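Local coordinates for inulin fructotransferase (Bacillus sp. snu-7, PDB 2INV), which catalyses the intramolecular fructosyl transfer that releases difructose anhydride from inulin, acting as a trimeric right-handed parallel beta-helix, at residues A[73-78]-A[138-143]; A[173-178]-A[195-200]; A[218-223]-A[245-250]. One frame throughout, in Å; residues are numbered along the deposited sequence.

Interaction 1 of 3, residues A[73-78]-A[138-143]. With 2PO (phosphonate), chain G.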
ATOM      1  N   VAL A  73     -27.864  -9.168   8.305  1.00 14.25           N
ATOM      2  CA  VAL A  73     -27.283 -10.361   7.693  1.00 14.29           C
ATOM      3  C   VAL A  73     -26.285 -11.029   8.617  1.00 13.96           C
ATOM      4  O   VAL A  73     -25.323 -10.403   9.070  1.00 13.99           O
ATOM      5  CB  VAL A  73     -26.536 -10.036   6.391  1.00 14.75           C
ATOM      6  CG1 VAL A  73     -25.899 -11.299   5.822  1.00 15.03           C
ATOM      7  CG2 VAL A  73     -27.493  -9.435   5.380  1.00 15.14           C
ATOM      8  N   VAL A  74     -26.514 -12.306   8.890  1.00 13.11           N
ATOM      9  CA  VAL A  74     -25.620 -13.057   9.747  1.00 13.80           C
ATOM     10  C   VAL A  74     -24.758 -13.932   8.851  1.00 13.96           C
ATOM     11  O   VAL A  74     -25.250 -14.821   8.159  1.00 14.21           O
ATOM     12  CB  VAL A  74     -26.421 -13.908  10.745  1.00 13.34           C
ATOM     13  CG1 VAL A  74     -25.502 -14.833  11.509  1.00 14.58           C
ATOM     14  CG2 VAL A  74     -27.154 -12.984  11.714  1.00 14.45           C
ATOM     15  N   VAL A  75     -23.466 -13.638   8.849  1.00 13.61           N
ATOM     16  CA  VAL A  75     -22.510 -14.366   8.038  1.00 13.67           C
ATOM     17  C   VAL A  75     -21.795 -15.393   8.883  1.00 14.00           C
ATOM     18  O   VAL A  75     -21.016 -15.064   9.775  1.00 14.27           O
ATOM     19  CB  VAL A  75     -21.484 -13.408   7.398  1.00 13.99           C
ATOM     20  CG1 VAL A  75     -20.483 -14.194   6.567  1.00 13.27           C
ATOM     21  CG2 VAL A  75     -22.211 -12.386   6.540  1.00 13.94           C
ATOM     22  N   ASP A  76     -22.068 -16.656   8.588  1.00 14.19           N
ATOM     23  CA  ASP A  76     -21.462 -17.747   9.326  1.00 14.68           C
ATOM     24  C   ASP A  76     -20.801 -18.793   8.441  1.00 15.02           C
ATOM     25  O   ASP A  76     -20.695 -19.949   8.822  1.00 14.11           O
ATOM     26  CB  ASP A  76     -22.510 -18.395  10.235  1.00 15.85           C
ATOM     27  CG  ASP A  76     -23.645 -19.016   9.455  1.00 18.18           C
ATOM     28  OD1 ASP A  76     -23.916 -18.570   8.317  1.00 16.62           O
ATOM     29  OD2 ASP A  76     -24.289 -19.943   9.983  1.00 19.87           O
ATOM     30  N   VAL A  77     -20.384 -18.398   7.248  1.00 14.88           N
ATOM     31  CA  VAL A  77     -19.684 -19.327   6.408  1.00 15.47           C
ATOM     32  C   VAL A  77     -18.331 -18.747   6.071  1.00 14.99           C
ATOM     33  O   VAL A  77     -18.195 -17.552   5.786  1.00 13.78           O
ATOM     34  CB  VAL A  77     -20.477 -19.708   5.137  1.00 16.94           C
ATOM     35  CG1 VAL A  77     -20.889 -18.524   4.366  1.00 16.78           C
ATOM     36  CG2 VAL A  77     -19.594 -20.580   4.260  1.00 18.59           C
ATOM     37  N   SER A  78     -17.329 -19.610   6.146  1.00 14.77           N
ATOM     38  CA  SER A  78     -15.979 -19.224   5.854  1.00 14.59           C
ATOM     39  C   SER A  78     -15.780 -19.040   4.374  1.00 14.57           C
ATOM     40  O   SER A  78     -16.422 -19.703   3.552  1.00 12.30           O
ATOM     41  CB  SER A  78     -15.006 -20.278   6.373  1.00 15.54           C
ATOM     42  OG  SER A  78     -14.752 -20.095   7.760  1.00 15.85           O
ATOM     43  N   ILE A 138     -12.951 -14.620   4.961  1.00 13.55           N
ATOM     44  CA  ILE A 138     -14.105 -13.830   4.534  1.00 12.90           C
ATOM     45  C   ILE A 138     -13.653 -12.497   3.951  1.00 12.22           C
ATOM     46  O   ILE A 138     -12.807 -11.804   4.522  1.00 11.68           O
ATOM     47  CB  ILE A 138     -15.101 -13.605   5.680  1.00 13.61           C
ATOM     48  CG1 ILE A 138     -15.652 -14.967   6.129  1.00 14.76           C
ATOM     49  CG2 ILE A 138     -16.239 -12.710   5.210  1.00 14.34           C
ATOM     50  CD1 ILE A 138     -16.617 -14.901   7.275  1.00 12.09           C
ATOM     51  N   VAL A 139     -14.230 -12.159   2.802  1.00 10.85           N
ATOM     52  CA  VAL A 139     -13.892 -10.950   2.073  1.00 11.82           C
ATOM     53  C   VAL A 139     -15.105 -10.050   1.796  1.00 10.80           C
ATOM     54  O   VAL A 139     -16.119 -10.515   1.267  1.00 10.38           O
ATOM     55  CB  VAL A 139     -13.219 -11.327   0.728  1.00 12.04           C
ATOM     56  CG1 VAL A 139     -12.801 -10.071  -0.011  1.00 13.07           C
ATOM     57  CG2 VAL A 139     -12.031 -12.231   0.989  1.00 12.82           C
ATOM     58  N   PHE A 140     -14.986  -8.769   2.150  1.00  9.70           N
ATOM     59  CA  PHE A 140     -16.039  -7.776   1.923  1.00 10.70           C
ATOM     60  C   PHE A 140     -15.408  -6.745   1.008  1.00 10.79           C
ATOM     61  O   PHE A 140     -14.474  -6.057   1.425  1.00  9.62           O
ATOM     62  CB  PHE A 140     -16.419  -7.074   3.223  1.00 10.21           C
ATOM     63  CG  PHE A 140     -17.362  -7.849   4.092  1.00 11.24           C
ATOM     64  CD1 PHE A 140     -18.735  -7.837   3.860  1.00 11.29           C
ATOM     65  CD2 PHE A 140     -16.873  -8.570   5.171  1.00 10.38           C
ATOM     66  CE1 PHE A 140     -19.597  -8.528   4.699  1.00 12.16           C
ATOM     67  CE2 PHE A 140     -17.728  -9.265   6.013  1.00 11.12           C
ATOM     68  CZ  PHE A 140     -19.098  -9.241   5.774  1.00 11.72           C
ATOM     69  N   ARG A 141     -15.897  -6.602  -0.219  1.00 10.61           N
ATOM     70  CA  ARG A 141     -15.257  -5.629  -1.077  1.00 11.63           C
ATOM     71  C   ARG A 141     -16.074  -4.920  -2.136  1.00 11.09           C
ATOM     72  O   ARG A 141     -17.089  -5.405  -2.632  1.00 11.79           O
ATOM     73  CB  ARG A 141     -14.053  -6.272  -1.755  1.00 11.74           C
ATOM     74  CG  ARG A 141     -14.432  -7.274  -2.811  1.00 13.92           C
ATOM     75  CD  ARG A 141     -13.221  -8.004  -3.335  1.00 15.33           C
ATOM     76  NE  ARG A 141     -12.289  -7.098  -3.994  1.00 16.64           N
ATOM     77  CZ  ARG A 141     -11.120  -7.481  -4.498  1.00 16.35           C
ATOM     78  NH1 ARG A 141     -10.746  -8.754  -4.414  1.00 17.19           N
ATOM     79  NH2 ARG A 141     -10.327  -6.598  -5.088  1.00 16.04           N
ATOM     80  N   ASP A 142     -15.566  -3.746  -2.470  1.00 11.15           N
ATOM     81  CA  ASP A 142     -16.110  -2.877  -3.488  1.00 11.27           C
ATOM     82  C   ASP A 142     -17.601  -2.565  -3.481  1.00 11.09           C
ATOM     83  O   ASP A 142     -18.239  -2.570  -4.527  1.00 10.95           O
ATOM     84  CB  ASP A 142     -15.685  -3.411  -4.854  1.00 12.12           C
ATOM     85  CG  ASP A 142     -14.183  -3.660  -4.931  1.00 12.51           C
ATOM     86  OD1 ASP A 142     -13.400  -2.739  -4.611  1.00 12.09           O
ATOM     87  OD2 ASP A 142     -13.779  -4.779  -5.307  1.00 12.10           O
ATOM     88  N   PHE A 143     -18.165  -2.300  -2.307  1.00 11.22           N
ATOM     89  CA  PHE A 143     -19.566  -1.897  -2.242  1.00 11.18           C
ATOM     90  C   PHE A 143     -19.763  -0.806  -1.191  1.00 11.74           C
ATOM     91  O   PHE A 143     -18.830  -0.456  -0.470  1.00 12.45           O
ATOM     92  CB  PHE A 143     -20.531  -3.099  -2.083  1.00 11.06           C
ATOM     93  CG  PHE A 143     -20.550  -3.734  -0.729  1.00 10.30           C
ATOM     94  CD1 PHE A 143     -21.414  -3.263   0.262  1.00 11.18           C
ATOM     95  CD2 PHE A 143     -19.783  -4.868  -0.471  1.00 11.77           C
ATOM     96  CE1 PHE A 143     -21.516  -3.930   1.496  1.00 10.55           C
ATOM     97  CE2 PHE A 143     -19.879  -5.529   0.748  1.00 10.94           C
ATOM     98  CZ  PHE A 143     -20.747  -5.060   1.725  1.00 11.82           C
TER
HETATM   99  P   2PO G1002     -11.519  -6.975  -8.681  1.00 47.24           P
HETATM  100  O1P 2PO G1002     -11.852  -8.367  -8.018  1.00 45.49           O
HETATM  101  O2P 2PO G1002     -12.827  -6.080  -8.570  1.00 45.72           O
HETATM  102  O3P 2PO G1002     -10.875  -7.012 -10.027  1.00 46.04           O
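V75 and I138 meet tip to tip, V75 CG1 standing 4.0 Å from I138 CD1. The strands 73-75 and 135-146 are not bonded to each other; each belongs to a different wall of the beta-helix, and their apolar side chains meet in its interior. I138 can be followed outward. CB leaves the backbone toward segment 73-78. CG1 lies opposite the carbonyl carbon (chi1 -63°), 3.6 Å from V77 O and beside S78 CA. With chi2 extended at 178°, CD1 reaches V75 and comes 3.4 Å from V77 O, a carbonyl oxygen that is buried here with no hydrogen-bonding partner in the model. F140 adds a lighter touch, its CZ 4.5 Å from V75 CG2, the methyl meeting the ring obliquely. V127 of strand 123-127 packs against V75, I138 and F140 alike.

R141 and D142 lead away from these apolar side chains to the subunit interface. R141 NE binds D142 OD2 in a 3.1 Å salt bridge, approaching from above the carboxylate plane. Phosphonate G lies over one face of the guanidinium, its O1P 3.7 Å from R141 CZ, while R141 residues of the two neighbouring subunits pack close by. A leucine in place of R141 would remove the guanidinium and would probably leave D142 OD2 without its charged mate and the phosphonate short of one positive neighbour. The chemistry is thus divided: apolar contacts join the two walls inside the beta-helix, while the R141-D142 pair faces the subunit interface and its anion.

Interaction 2 of 3, residues A[173-178]-A[195-200]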
ATOM      1  N   PHE A 173      -9.097 -12.316   7.385  1.00 11.48           N
ATOM      2  CA  PHE A 173     -10.206 -11.584   6.787  1.00 10.64           C
ATOM      3  C   PHE A 173      -9.625 -10.497   5.901  1.00 11.52           C
ATOM      4  O   PHE A 173      -8.489 -10.051   6.119  1.00 10.53           O
ATOM      5  CB  PHE A 173     -11.104 -10.989   7.871  1.00 10.48           C
ATOM      6  CG  PHE A 173     -12.189 -11.933   8.337  1.00 10.62           C
ATOM      7  CD1 PHE A 173     -11.996 -13.309   8.290  1.00  9.23           C
ATOM      8  CD2 PHE A 173     -13.385 -11.448   8.845  1.00 10.84           C
ATOM      9  CE1 PHE A 173     -12.976 -14.187   8.742  1.00 10.28           C
ATOM     10  CE2 PHE A 173     -14.371 -12.315   9.301  1.00 11.03           C
ATOM     11  CZ  PHE A 173     -14.169 -13.691   9.252  1.00 10.57           C
ATOM     12  N   HIS A 174     -10.395 -10.086   4.895  1.00 11.20           N
ATOM     13  CA  HIS A 174      -9.962  -9.059   3.956  1.00 11.22           C
ATOM     14  C   HIS A 174     -11.103  -8.075   3.717  1.00 11.87           C
ATOM     15  O   HIS A 174     -12.203  -8.467   3.302  1.00 10.77           O
ATOM     16  CB  HIS A 174      -9.548  -9.726   2.643  1.00 11.72           C
ATOM     17  CG  HIS A 174      -8.728  -8.858   1.742  1.00 12.62           C
ATOM     18  ND1 HIS A 174      -8.372  -7.566   2.062  1.00 13.29           N
ATOM     19  CD2 HIS A 174      -8.147  -9.121   0.546  1.00 11.48           C
ATOM     20  CE1 HIS A 174      -7.611  -7.070   1.104  1.00 12.14           C
ATOM     21  NE2 HIS A 174      -7.459  -7.992   0.173  1.00 14.20           N
ATOM     22  N   ILE A 175     -10.834  -6.802   3.990  1.00 11.65           N
ATOM     23  CA  ILE A 175     -11.819  -5.738   3.820  1.00 12.75           C
ATOM     24  C   ILE A 175     -11.219  -4.678   2.901  1.00 12.30           C
ATOM     25  O   ILE A 175     -10.462  -3.825   3.364  1.00 12.02           O
ATOM     26  CB  ILE A 175     -12.130  -5.051   5.166  1.00 13.71           C
ATOM     27  CG1 ILE A 175     -12.615  -6.075   6.199  1.00 14.54           C
ATOM     28  CG2 ILE A 175     -13.159  -3.944   4.961  1.00 15.41           C
ATOM     29  CD1 ILE A 175     -13.919  -6.766   5.829  1.00 13.33           C
ATOM     30  N   THR A 176     -11.534  -4.720   1.610  1.00 11.76           N
ATOM     31  CA  THR A 176     -10.961  -3.731   0.704  1.00 12.40           C
ATOM     32  C   THR A 176     -11.908  -3.088  -0.315  1.00 12.27           C
ATOM     33  O   THR A 176     -12.952  -3.632  -0.648  1.00 12.33           O
ATOM     34  CB  THR A 176      -9.742  -4.326  -0.037  1.00 12.49           C
ATOM     35  OG1 THR A 176      -9.143  -3.319  -0.859  1.00 15.10           O
ATOM     36  CG2 THR A 176     -10.167  -5.502  -0.905  1.00 14.73           C
ATOM     37  N   GLY A 177     -11.517  -1.904  -0.777  1.00 13.04           N
ATOM     38  CA  GLY A 177     -12.276  -1.143  -1.759  1.00 11.61           C
ATOM     39  C   GLY A 177     -13.660  -0.699  -1.338  1.00 12.28           C
ATOM     40  O   GLY A 177     -14.477  -0.326  -2.172  1.00 11.97           O
HETATM   41  N   MSE A 178     -13.924  -0.705  -0.040  1.00 12.55           N
HETATM   42  CA  MSE A 178     -15.244  -0.335   0.459  1.00 12.72           C
HETATM   43  C   MSE A 178     -15.538   1.147   0.630  1.00 12.43           C
HETATM   44  O   MSE A 178     -14.643   2.005   0.572  1.00 12.24           O
HETATM   45  CB  MSE A 178     -15.516  -1.038   1.786  1.00 12.20           C
HETATM   46  CG  MSE A 178     -15.335  -2.556   1.741  1.00 13.76           C
HETATM   47 SE   MSE A 178     -16.964  -3.506   1.377  1.00 16.80          SE
HETATM   48  CE  MSE A 178     -18.123  -2.519   2.569  1.00 15.45           C
ATOM     49  N   LEU A 195      -5.655  -9.943   9.736  1.00 11.26           N
ATOM     50  CA  LEU A 195      -6.706  -9.168   9.103  1.00 13.03           C
ATOM     51  C   LEU A 195      -6.129  -8.102   8.205  1.00 13.36           C
ATOM     52  O   LEU A 195      -5.042  -7.569   8.445  1.00 13.39           O
ATOM     53  CB  LEU A 195      -7.587  -8.474  10.145  1.00 11.92           C
ATOM     54  CG  LEU A 195      -8.491  -7.362   9.583  1.00 12.56           C
ATOM     55  CD1 LEU A 195      -9.612  -7.975   8.763  1.00 10.62           C
ATOM     56  CD2 LEU A 195      -9.055  -6.532  10.719  1.00 10.93           C
ATOM     57  N   ARG A 196      -6.871  -7.794   7.156  1.00 14.67           N
ATOM     58  CA  ARG A 196      -6.438  -6.760   6.261  1.00 14.39           C
ATOM     59  C   ARG A 196      -7.558  -5.809   5.944  1.00 13.65           C
ATOM     60  O   ARG A 196      -8.627  -6.199   5.461  1.00 14.43           O
ATOM     61  CB  ARG A 196      -5.893  -7.336   4.979  1.00 16.47           C
ATOM     62  CG  ARG A 196      -4.389  -7.326   4.958  1.00 20.43           C
ATOM     63  CD  ARG A 196      -3.939  -7.985   3.715  1.00 23.07           C
ATOM     64  NE  ARG A 196      -4.457  -9.342   3.671  1.00 24.99           N
ATOM     65  CZ  ARG A 196      -4.607 -10.034   2.549  1.00 25.68           C
ATOM     66  NH1 ARG A 196      -4.283  -9.488   1.380  1.00 25.28           N
ATOM     67  NH2 ARG A 196      -5.068 -11.274   2.595  1.00 25.05           N
ATOM     68  N   VAL A 197      -7.284  -4.552   6.249  1.00 12.11           N
ATOM     69  CA  VAL A 197      -8.195  -3.457   6.036  1.00 12.01           C
ATOM     70  C   VAL A 197      -7.348  -2.495   5.215  1.00 12.20           C
ATOM     71  O   VAL A 197      -6.510  -1.783   5.754  1.00 13.58           O
ATOM     72  CB  VAL A 197      -8.578  -2.853   7.398  1.00 11.24           C
ATOM     73  CG1 VAL A 197      -9.448  -1.635   7.218  1.00 12.13           C
ATOM     74  CG2 VAL A 197      -9.295  -3.898   8.245  1.00 10.57           C
ATOM     75  N   ASN A 198      -7.557  -2.494   3.903  1.00 12.36           N
ATOM     76  CA  ASN A 198      -6.771  -1.649   3.005  1.00 13.33           C
ATOM     77  C   ASN A 198      -7.563  -1.126   1.807  1.00 12.24           C
ATOM     78  O   ASN A 198      -8.494  -1.780   1.335  1.00 11.66           O
ATOM     79  CB  ASN A 198      -5.573  -2.444   2.475  1.00 14.37           C
ATOM     80  CG  ASN A 198      -5.986  -3.499   1.471  1.00 15.63           C
ATOM     81  OD1 ASN A 198      -6.703  -4.446   1.812  1.00 15.50           O
ATOM     82  ND2 ASN A 198      -5.547  -3.338   0.221  1.00 17.44           N
ATOM     83  N   ASP A 199      -7.173   0.053   1.326  1.00 12.15           N
ATOM     84  CA  ASP A 199      -7.799   0.676   0.163  1.00 12.21           C
ATOM     85  C   ASP A 199      -9.299   0.958   0.355  1.00 11.83           C
ATOM     86  O   ASP A 199     -10.096   0.712  -0.551  1.00 11.42           O
ATOM     87  CB  ASP A 199      -7.601  -0.226  -1.059  1.00 13.75           C
ATOM     88  CG  ASP A 199      -7.583   0.543  -2.363  1.00 14.99           C
ATOM     89  OD1 ASP A 199      -7.350   1.769  -2.331  1.00 14.53           O
ATOM     90  OD2 ASP A 199      -7.795  -0.079  -3.425  1.00 16.68           O
ATOM     91  N   ASN A 200      -9.684   1.475   1.522  1.00 11.74           N
ATOM     92  CA  ASN A 200     -11.090   1.788   1.789  1.00 11.76           C
ATOM     93  C   ASN A 200     -11.338   3.265   2.054  1.00 12.43           C
ATOM     94  O   ASN A 200     -10.410   4.018   2.355  1.00 13.40           O
ATOM     95  CB  ASN A 200     -11.632   0.998   2.994  1.00 12.53           C
ATOM     96  CG  ASN A 200     -11.358  -0.481   2.902  1.00 12.47           C
ATOM     97  OD1 ASN A 200     -12.223  -1.204   2.196  1.00 12.44           O
ATOM     98  ND2 ASN A 200     -10.380  -0.975   3.470  1.00 13.61           N
TER
HETATM   99  O   HOH W   1      -6.197 -11.026   5.179  1.00 25.32           O
HETATM  100  O   HOH W   2      -8.944  -2.603  -3.430  1.00 23.77           O
HETATM  101  O   HOH W   3     -12.748   2.362  -1.640  1.00 14.07           O
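R196 lays its guanidinium flat on the ring of H174, centres 4.2 Å apart and planes 23° from parallel. In H174, CG lies opposite the backbone N (chi1 -163°), a torsion that sets the ring between R196 NH1 over one face and T176 CG2 over the opposite one. R196 has a first torsion away from the staggered positions (chi1 -102°) and a chain bent at chi3. Outside the two segments, R196 NH1 is paired with D199 of the second subunit in a salt bridge, and its NH2 shares a water with F173 O. On the same face of the sheet, T176 OG1 donates to N198 O at 2.8 Å from above the carbonyl plane, and a second water links that hydroxyl to D199 OD2; this D199 carboxylate is also paired with R196 of the third subunit.

Where the strands turn, the N200 amide grips the neighbouring coil with both ends. ND2 donates to I175 O at 2.9 Å, and OD1 accepts from M178 N at 2.9 Å. I175 O takes N198 N as well, at 3.2 Å, the two donors coming from opposite faces of its plane. Inside, F173 CB packs 3.5 Å from L195 CD1, and I175 CB faces V197 CG2. The strands pair in parallel register at H174-R196 and I175-V197. N200, bonded through ND2 to N223 of the next coil, is a rung of an asparagine ladder, as in the parallel beta-helices of pectate lyases.

Interaction 3 of 3, residues A[218-223]-A[245-250]. With 2PO (phosphonate), chain H.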
ATOM      1  N   THR A 218      -2.032  -7.797  12.094  1.00 12.74           N
ATOM      2  CA  THR A 218      -3.071  -7.194  11.287  1.00 12.16           C
ATOM      3  C   THR A 218      -2.460  -6.030  10.519  1.00 12.55           C
ATOM      4  O   THR A 218      -1.478  -5.437  10.959  1.00 10.29           O
ATOM      5  CB  THR A 218      -4.218  -6.699  12.187  1.00 12.74           C
ATOM      6  OG1 THR A 218      -4.842  -7.825  12.820  1.00 13.49           O
ATOM      7  CG2 THR A 218      -5.250  -5.942  11.371  1.00 12.51           C
ATOM      8  N   ILE A 219      -3.038  -5.716   9.366  1.00 10.68           N
ATOM      9  CA  ILE A 219      -2.554  -4.616   8.545  1.00 12.15           C
ATOM     10  C   ILE A 219      -3.688  -3.673   8.206  1.00 11.67           C
ATOM     11  O   ILE A 219      -4.750  -4.102   7.752  1.00 11.95           O
ATOM     12  CB  ILE A 219      -1.948  -5.103   7.207  1.00 12.22           C
ATOM     13  CG1 ILE A 219      -0.696  -5.951   7.456  1.00 13.20           C
ATOM     14  CG2 ILE A 219      -1.612  -3.902   6.336  1.00 12.77           C
ATOM     15  CD1 ILE A 219      -0.119  -6.548   6.196  1.00 14.16           C
ATOM     16  N   VAL A 220      -3.451  -2.389   8.437  1.00 11.22           N
ATOM     17  CA  VAL A 220      -4.429  -1.359   8.138  1.00 11.52           C
ATOM     18  C   VAL A 220      -3.654  -0.300   7.370  1.00 11.61           C
ATOM     19  O   VAL A 220      -2.938   0.507   7.963  1.00 10.75           O
ATOM     20  CB  VAL A 220      -5.022  -0.745   9.428  1.00 12.50           C
ATOM     21  CG1 VAL A 220      -6.064   0.310   9.075  1.00 13.53           C
ATOM     22  CG2 VAL A 220      -5.657  -1.828  10.288  1.00 12.27           C
ATOM     23  N   SER A 221      -3.784  -0.326   6.048  1.00 11.83           N
ATOM     24  CA  SER A 221      -3.066   0.614   5.199  1.00 13.04           C
ATOM     25  C   SER A 221      -3.860   1.097   3.992  1.00 12.73           C
ATOM     26  O   SER A 221      -4.888   0.516   3.638  1.00 12.40           O
ATOM     27  CB  SER A 221      -1.764  -0.025   4.716  1.00 14.88           C
ATOM     28  OG  SER A 221      -2.025  -1.071   3.817  1.00 19.62           O
ATOM     29  N   GLY A 222      -3.346   2.147   3.353  1.00 13.10           N
ATOM     30  CA  GLY A 222      -3.980   2.709   2.171  1.00 13.06           C
ATOM     31  C   GLY A 222      -5.422   3.168   2.314  1.00 12.51           C
ATOM     32  O   GLY A 222      -6.132   3.300   1.313  1.00 13.89           O
ATOM     33  N   ASN A 223      -5.856   3.442   3.543  1.00 12.10           N
ATOM     34  CA  ASN A 223      -7.229   3.876   3.783  1.00 12.00           C
ATOM     35  C   ASN A 223      -7.411   5.381   3.998  1.00 12.00           C
ATOM     36  O   ASN A 223      -6.490   6.079   4.430  1.00 12.20           O
ATOM     37  CB  ASN A 223      -7.817   3.151   4.999  1.00 11.02           C
ATOM     38  CG  ASN A 223      -7.709   1.642   4.897  1.00 12.96           C
ATOM     39  OD1 ASN A 223      -8.571   1.041   4.085  1.00 10.85           O
ATOM     40  ND2 ASN A 223      -6.856   1.021   5.537  1.00 11.87           N
ATOM     41  N   THR A 245      -0.047   1.856   8.132  1.00 11.14           N
ATOM     42  CA  THR A 245       0.808   2.572   7.206  1.00 11.18           C
ATOM     43  C   THR A 245       0.082   3.117   5.970  1.00 11.11           C
ATOM     44  O   THR A 245      -0.899   2.539   5.502  1.00 11.11           O
ATOM     45  CB  THR A 245       1.909   1.609   6.743  1.00 11.55           C
ATOM     46  OG1 THR A 245       1.506   0.570   5.632  1.00 10.06           O
ATOM     47  CG2 THR A 245       2.724   0.952   7.786  1.00 12.02           C
ATOM     48  N   GLY A 246       0.594   4.225   5.442  1.00 10.82           N
ATOM     49  CA  GLY A 246       0.027   4.830   4.248  1.00 10.21           C
ATOM     50  C   GLY A 246      -1.448   5.177   4.296  1.00  9.91           C
ATOM     51  O   GLY A 246      -2.137   5.120   3.282  1.00 11.17           O
ATOM     52  N   ASN A 247      -1.944   5.540   5.470  1.00  9.27           N
ATOM     53  CA  ASN A 247      -3.343   5.914   5.602  1.00  9.50           C
ATOM     54  C   ASN A 247      -3.426   7.427   5.654  1.00 10.51           C
ATOM     55  O   ASN A 247      -2.513   8.092   6.150  1.00 11.06           O
ATOM     56  CB  ASN A 247      -3.939   5.332   6.887  1.00 10.04           C
ATOM     57  CG  ASN A 247      -3.970   3.824   6.882  1.00 10.33           C
ATOM     58  OD1 ASN A 247      -4.822   3.205   6.237  1.00 10.23           O
ATOM     59  ND2 ASN A 247      -3.027   3.218   7.595  1.00 10.30           N
ATOM     60  N   ASN A 248      -4.519   7.972   5.138  1.00 10.65           N
ATOM     61  CA  ASN A 248      -4.718   9.411   5.165  1.00 11.59           C
ATOM     62  C   ASN A 248      -5.904   9.634   6.085  1.00 13.22           C
ATOM     63  O   ASN A 248      -7.057   9.575   5.662  1.00 13.34           O
ATOM     64  CB  ASN A 248      -5.016   9.941   3.765  1.00 11.92           C
ATOM     65  CG  ASN A 248      -4.889  11.448   3.679  1.00 12.00           C
ATOM     66  OD1 ASN A 248      -5.459  12.172   4.490  1.00 12.97           O
ATOM     67  ND2 ASN A 248      -4.131  11.931   2.698  1.00  9.57           N
ATOM     68  N   LEU A 249      -5.602   9.851   7.358  1.00 12.72           N
ATOM     69  CA  LEU A 249      -6.625  10.057   8.368  1.00 13.72           C
ATOM     70  C   LEU A 249      -6.871  11.536   8.568  1.00 13.91           C
ATOM     71  O   LEU A 249      -6.000  12.282   9.009  1.00 13.56           O
ATOM     72  CB  LEU A 249      -6.234   9.366   9.675  1.00 14.36           C
ATOM     73  CG  LEU A 249      -5.601   7.998   9.417  1.00 14.72           C
ATOM     74  CD1 LEU A 249      -5.121   7.499  10.608  1.00 16.56           C
ATOM     75  CD2 LEU A 249      -6.553   7.231   8.942  1.00 16.20           C
ATOM     76  N   PHE A 250      -8.084  11.953   8.248  1.00 13.64           N
ATOM     77  CA  PHE A 250      -8.448  13.354   8.353  1.00 14.49           C
ATOM     78  C   PHE A 250      -9.528  13.607   9.394  1.00 16.07           C
ATOM     79  O   PHE A 250     -10.061  12.680  10.007  1.00 15.13           O
ATOM     80  CB  PHE A 250      -8.875  13.854   6.973  1.00 14.41           C
ATOM     81  CG  PHE A 250      -9.781  12.906   6.253  1.00 14.21           C
ATOM     82  CD1 PHE A 250     -11.130  12.822   6.589  1.00 14.14           C
ATOM     83  CD2 PHE A 250      -9.285  12.075   5.247  1.00 13.03           C
ATOM     84  CE1 PHE A 250     -11.969  11.932   5.934  1.00 13.95           C
ATOM     85  CE2 PHE A 250     -10.129  11.176   4.587  1.00 13.61           C
ATOM     86  CZ  PHE A 250     -11.469  11.110   4.933  1.00 13.46           C
TER
HETATM   87  P   2PO H1001       3.027   1.823   2.217  1.00 37.47           P
HETATM   88  O1P 2PO H1001       3.717   0.507   1.687  1.00 33.28           O
HETATM   89  O2P 2PO H1001       1.805   1.375   3.127  1.00 33.66           O
HETATM   90  O3P 2PO H1001       2.723   2.874   1.202  1.00 33.59           O
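N223 and N247 lie side by side with their amides nearly coplanar, 7° apart, and this turn is the tight part of the contact. N247 OD1 accepts twice, from N223 N at 2.9 Å and from N223 ND2 at 3.1 Å, the latter in the carbonyl plane. N247 ND2 points the other way and donates to V220 O at 2.7 Å, with a nearly straight N-H...O angle of 170°. V220 O receives T245 N too, from the opposite face of its plane. CG of N247 sits anti to the carbonyl carbon (chi1 -64°), which turns the amide toward the preceding coil, beside that of N223. Just beyond, N248 N closes on N223 O at 2.8 Å.

These bonds are rungs of the asparagine ladder at a corner of the parallel beta-helix, which runs from N200 through N223 to N247, and N270 accepts from N247 N. The S221-T245 pair on the strand side is looser, the T245 N to V220 O bond measuring 3.2 Å. T245 OG1 turns to phosphonate H, donating to O2P at 2.6 Å, and T245 of each of the other two subunits is also hydrogen-bonded to this anion. G246 passes beside it, where a CB would collide with O2P. Beyond N248, F250 makes no contact with 218-223 and touches bound fructose in the glycan pocket.

How the interactions relate
The three interactions follow one another along the chain and along the beta-helix. Centres of interactions 1 and 2 lie about 12 Å apart, those of 2 and 3 about 10 Å apart, and those of 1 and 3 about 21 Å apart, without touching. Strands 135-146, 174-181, 196-198 and 219-221 are successive parallel neighbours, so the backbone of I138 and F140 probably bonds to H174, and interactions 2 and 3 touch through N223. Interaction 1 differs in spanning the helix interior, whereas 2 and 3 join adjacent coils. All three also reach the second subunit: the wall of strands 135-146, 174-181, 196-198 and 219-221 is also a face of the trimer. Interaction 3 leads on toward the glycan pocket.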